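N-acetylmuramoyl-l-alanine amidase (Bartonella henselae, PDB 3NE8) probably cleaves, with the help of a bound zinc ion, the amide bond between N-acetylmuramic acid and L-alanine in bacterial cell-wall peptidoglycan. Local coordinates at residues 150-155 and 169-174; 157-160 and 165-168. One frame throughout, in Å; residues are numbered along the deposited sequence. Where two conformers were deposited one is given.

Both contacts join helix 135-161 to the chain that follows it. Contact 2 uses residues 157-160 near the end of the helix and the short strand 166-167. Contact 1 uses residues 150-155, earlier on the same helix, and strand 170-174, an outermost strand of the mixed sheet within this chain. The chain therefore runs back along the helix, and the close-range contact 2 forms inside the span bridged by contact 1. Their centres lie about 10 Å apart. They meet directly where Arg172 NH2 packs on Ile167 CD1 at 3.6 Å. Together they dock one long helix against the edge region of the zinc amidase domain.

Contact 1. Residues 150-155 and 169-174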
# COMPACT_ATOMS: atom_id res chain seq x y z
N ASN A 150 1.27 -0.01 -5.27
CA ASN A 150 0.37 -0.69 -4.35
C ASN A 150 -0.69 -1.47 -5.11
O ASN A 150 -0.94 -2.64 -4.83
CB ASN A 150 -0.28 0.31 -3.40
CG ASN A 150 -1.31 -0.34 -2.51
OD1 ASN A 150 -2.47 -0.43 -2.86
ND2 ASN A 150 -0.88 -0.80 -1.35
N PHE A 151 -1.32 -0.82 -6.10
CA PHE A 151 -2.34 -1.51 -6.85
C PHE A 151 -1.76 -2.69 -7.64
O PHE A 151 -2.35 -3.78 -7.66
CB PHE A 151 -3.08 -0.55 -7.78
CG PHE A 151 -4.19 -1.21 -8.55
CD1 PHE A 151 -5.28 -1.73 -7.88
CD2 PHE A 151 -4.12 -1.36 -9.93
CE1 PHE A 151 -6.31 -2.36 -8.57
CE2 PHE A 151 -5.15 -1.99 -10.62
CZ PHE A 151 -6.24 -2.50 -9.94
N ALA A 152 -0.63 -2.48 -8.29
CA ALA A 152 0.00 -3.57 -9.03
C ALA A 152 0.23 -4.78 -8.13
O ALA A 152 -0.05 -5.92 -8.50
CB ALA A 152 1.33 -3.11 -9.66
N ASN A 153 0.77 -4.52 -6.93
CA ASN A 153 1.04 -5.59 -5.96
C ASN A 153 -0.20 -6.34 -5.58
O ASN A 153 -0.20 -7.58 -5.52
CB ASN A 153 1.64 -5.01 -4.68
CG ASN A 153 3.12 -4.74 -4.79
OD1 ASN A 153 3.78 -5.23 -5.70
ND2 ASN A 153 3.65 -3.95 -3.86
N ASN A 154 -1.27 -5.60 -5.33
CA ASN A 154 -2.51 -6.25 -4.94
C ASN A 154 -3.10 -7.07 -6.07
O ASN A 154 -3.62 -8.17 -5.83
CB ASN A 154 -3.52 -5.24 -4.42
CG ASN A 154 -4.51 -5.87 -3.46
OD1 ASN A 154 -4.14 -6.70 -2.63
ND2 ASN A 154 -5.77 -5.49 -3.58
N VAL A 155 -3.03 -6.56 -7.29
CA VAL A 155 -3.56 -7.29 -8.43
C VAL A 155 -2.86 -8.64 -8.57
O VAL A 155 -3.51 -9.67 -8.71
CB VAL A 155 -3.42 -6.48 -9.73
CG1 VAL A 155 -3.66 -7.37 -10.93
CG2 VAL A 155 -4.41 -5.31 -9.74
N ASN A 169 8.04 -13.22 -12.32
CA ASN A 169 8.22 -11.80 -12.03
C ASN A 169 7.06 -10.98 -12.61
O ASN A 169 7.25 -10.20 -13.54
CB ASN A 169 9.54 -11.29 -12.61
CG ASN A 169 10.75 -11.93 -11.96
OD1 ASN A 169 11.78 -12.12 -12.60
ND2 ASN A 169 10.63 -12.25 -10.69
N PRO A 170 5.86 -11.17 -12.06
CA PRO A 170 4.66 -10.62 -12.71
C PRO A 170 4.45 -9.13 -12.50
O PRO A 170 3.57 -8.57 -13.17
CB PRO A 170 3.52 -11.42 -12.05
CG PRO A 170 4.04 -11.73 -10.70
CD PRO A 170 5.52 -11.98 -10.88
N HIS A 171 5.20 -8.48 -11.62
CA HIS A 171 5.21 -7.03 -11.58
C HIS A 171 6.48 -6.51 -12.23
O HIS A 171 7.57 -6.69 -11.69
CB HIS A 171 5.08 -6.47 -10.16
CG HIS A 171 5.22 -4.98 -10.10
ND1 HIS A 171 5.92 -4.33 -9.10
CD2 HIS A 171 4.82 -4.02 -10.96
CE1 HIS A 171 5.90 -3.03 -9.33
NE2 HIS A 171 5.23 -2.81 -10.45
N ARG A 172 6.33 -5.89 -13.40
CA ARG A 172 7.45 -5.35 -14.15
C ARG A 172 7.24 -3.86 -14.38
O ARG A 172 6.24 -3.28 -13.96
CB ARG A 172 7.62 -6.11 -15.47
CG ARG A 172 7.85 -7.59 -15.25
CD ARG A 172 8.17 -8.35 -16.51
NE ARG A 172 8.31 -9.78 -16.23
CZ ARG A 172 9.02 -10.62 -16.96
NH1 ARG A 172 9.67 -10.20 -18.04
NH2 ARG A 172 9.08 -11.90 -16.62
N TYR A 173 8.20 -3.21 -15.05
CA TYR A 173 8.09 -1.78 -15.26
C TYR A 173 8.97 -1.32 -16.41
O TYR A 173 10.00 -1.93 -16.72
CB TYR A 173 8.39 -0.99 -13.98
CG TYR A 173 9.59 -1.47 -13.21
CD1 TYR A 173 10.86 -1.02 -13.52
CD2 TYR A 173 9.44 -2.37 -12.17
CE1 TYR A 173 11.97 -1.47 -12.81
CE2 TYR A 173 10.54 -2.83 -11.45
CZ TYR A 173 11.79 -2.37 -11.78
OH TYR A 173 12.89 -2.81 -11.08
N ALA A 174 8.52 -0.26 -17.07
CA ALA A 174 9.26 0.34 -18.17
C ALA A 174 8.59 1.66 -18.50
O ALA A 174 7.59 2.03 -17.88
CB ALA A 174 9.28 -0.58 -19.39
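Helix residues 150-155 pass the strand at 169-174, with Ala152 and His171 nearest across the contact at 6.8 Å between their CA atoms. The main touch is a CH-pi contact. The methyl of Ala152 lies over one face of the His171 ring, with CB 4.2 Å from the ring centroid and 27° off the ring normal. The methyl sits nearer one side of the ring, 3.8 Å from CD2 of His171. The imidazole reaches the helix because CG is anti to the backbone N (chi1 174°).

Asn153 stands by the same ring. Its amide plane is turned 86° from the imidazole plane, and OD1 comes obliquely to 4.1 Å from ND1 of His171. No hydrogen bond spans the two segments. Instead, Lys229 NZ of the second subunit hydrogen-bonds to His171 ND1 and weakly to Asn153 OD1. On its other nitrogen, NE2, the histidine hydrogen-bonds to Thr98 OG1 of the adjacent strand 94-99. Arg172 NE hydrogen-bonds to Asn169 O at 2.9 Å, in the guanidinium plane.

Helix 135-161 thus packs on an outermost strand of this chain's mixed sheet, where the second subunit's lysine comes in. The imidazole is held at both nitrogens. If the lysine is charged and so donates to ND1, the ring would probably be neutral, with its proton on NE2, where Thr98 OG1 could accept it.

Contact 2. Residues 157-160 and 165-168; sequences SNLS and NLIN
Leu166 packs against Leu159 and Ser160 where helix 135-161 gives way to the short strand 166-167. This is a helix-loop-strand connection at the side of the mixed-sheet alpha/beta fold of the zinc amidase domain, and the chain reverses here. Four residues separate the two segments, and their CA atoms come nearest between Ser160 and Asn165, at 7.1 Å.

The second segment begins at Asn165, whose CB is directed away from the helix. Its backbone pairs with Ala94, the first residue of strand 94-99 of the main sheet.

Leu166 comes next, and it alone carries this side of the contact. Its CB is directed toward the helix, and its two methyls divide the work. CD2 meets the side chain of Leu159, lying 3.8 Å from CD1 and 4.0 Å from CB of that residue. CD1 turns to Ser160. The two leucines cross at a slant. In Leu166, CG lies anti to the carbonyl carbon (chi1 -69°), which carries both methyls out to the helix. No hydrogen bond joins the segments, so they are held by apolar packing. Ala94 touches both leucines, and Met212 and Ser215 of helix 206-227 also lie against Leu159. The pair thus fills the junction of helix 135-161, helix 206-227 and the start of strand 94-99.

Ile167 follows and reaches Leu91 and Thr95 instead of the helix. Its backbone pairs with Ala94 as well. At Asn168 the chain turns a corner, and the backbone O accepts a hydrogen bond from Arg172 NH2.

The other methyl of Leu166, CD1, rests 3.9 Å from Ser160 CB and 3.9 Å from the backbone N of Ser160.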
# COMPACT_ATOMS: atom_id res chain seq x y z
N SER A 157 -1.22 -10.31 -6.24
CA SER A 157 -1.58 -11.14 -5.10
C SER A 157 -2.92 -11.84 -5.31
O SER A 157 -3.04 -13.04 -5.08
CB SER A 157 -1.63 -10.28 -3.83
OG SER A 157 -1.99 -11.07 -2.70
N ASN A 158 -3.93 -11.10 -5.74
CA ASN A 158 -5.25 -11.67 -5.92
C ASN A 158 -5.38 -12.58 -7.14
O ASN A 158 -6.12 -13.56 -7.10
CB ASN A 158 -6.32 -10.59 -5.91
CG ASN A 158 -6.55 -10.02 -4.53
OD1 ASN A 158 -6.58 -10.77 -3.55
ND2 ASN A 158 -6.71 -8.72 -4.44
N LEU A 159 -4.65 -12.27 -8.20
CA LEU A 159 -4.64 -13.18 -9.35
C LEU A 159 -4.09 -14.53 -8.92
O LEU A 159 -4.62 -15.58 -9.29
CB LEU A 159 -3.82 -12.62 -10.51
CG LEU A 159 -4.44 -11.42 -11.24
CD1 LEU A 159 -3.44 -10.89 -12.25
CD2 LEU A 159 -5.73 -11.82 -11.91
N SER A 160 -3.03 -14.50 -8.12
CA SER A 160 -2.42 -15.72 -7.62
C SER A 160 -3.40 -16.52 -6.76
O SER A 160 -3.53 -17.73 -6.90
CB SER A 160 -1.16 -15.39 -6.82
OG SER A 160 -0.57 -16.55 -6.28
N ASN A 165 -2.94 -17.88 -14.00
CA ASN A 165 -1.51 -18.03 -14.24
C ASN A 165 -0.82 -16.70 -14.48
O ASN A 165 -1.27 -15.89 -15.30
CB ASN A 165 -1.24 -18.97 -15.41
CG ASN A 165 0.24 -19.19 -15.62
OD1 ASN A 165 0.94 -19.62 -14.70
ND2 ASN A 165 0.73 -18.88 -16.81
N LEU A 166 0.27 -16.49 -13.76
CA LEU A 166 1.08 -15.28 -13.84
C LEU A 166 2.41 -15.60 -14.48
O LEU A 166 2.94 -16.70 -14.30
CB LEU A 166 1.33 -14.73 -12.43
CG LEU A 166 0.13 -14.15 -11.68
CD1 LEU A 166 0.33 -14.24 -10.18
CD2 LEU A 166 -0.10 -12.72 -12.10
N ILE A 167 2.96 -14.66 -15.23
CA ILE A 167 4.32 -14.78 -15.73
C ILE A 167 5.29 -14.74 -14.57
O ILE A 167 4.96 -14.23 -13.50
CB ILE A 167 4.65 -13.63 -16.71
CG1 ILE A 167 5.94 -13.92 -17.47
CG2 ILE A 167 4.74 -12.29 -15.96
CD1 ILE A 167 6.19 -12.93 -18.60
N ASN A 168 6.49 -15.29 -14.74
CA ASN A 168 7.55 -15.13 -13.77
C ASN A 168 7.81 -13.65 -13.56
O ASN A 168 7.82 -12.90 -14.54
CB ASN A 168 8.82 -15.81 -14.29
CG ASN A 168 10.05 -15.45 -13.49
OD1 ASN A 168 10.18 -15.85 -12.33
ND2 ASN A 168 10.95 -14.69 -14.09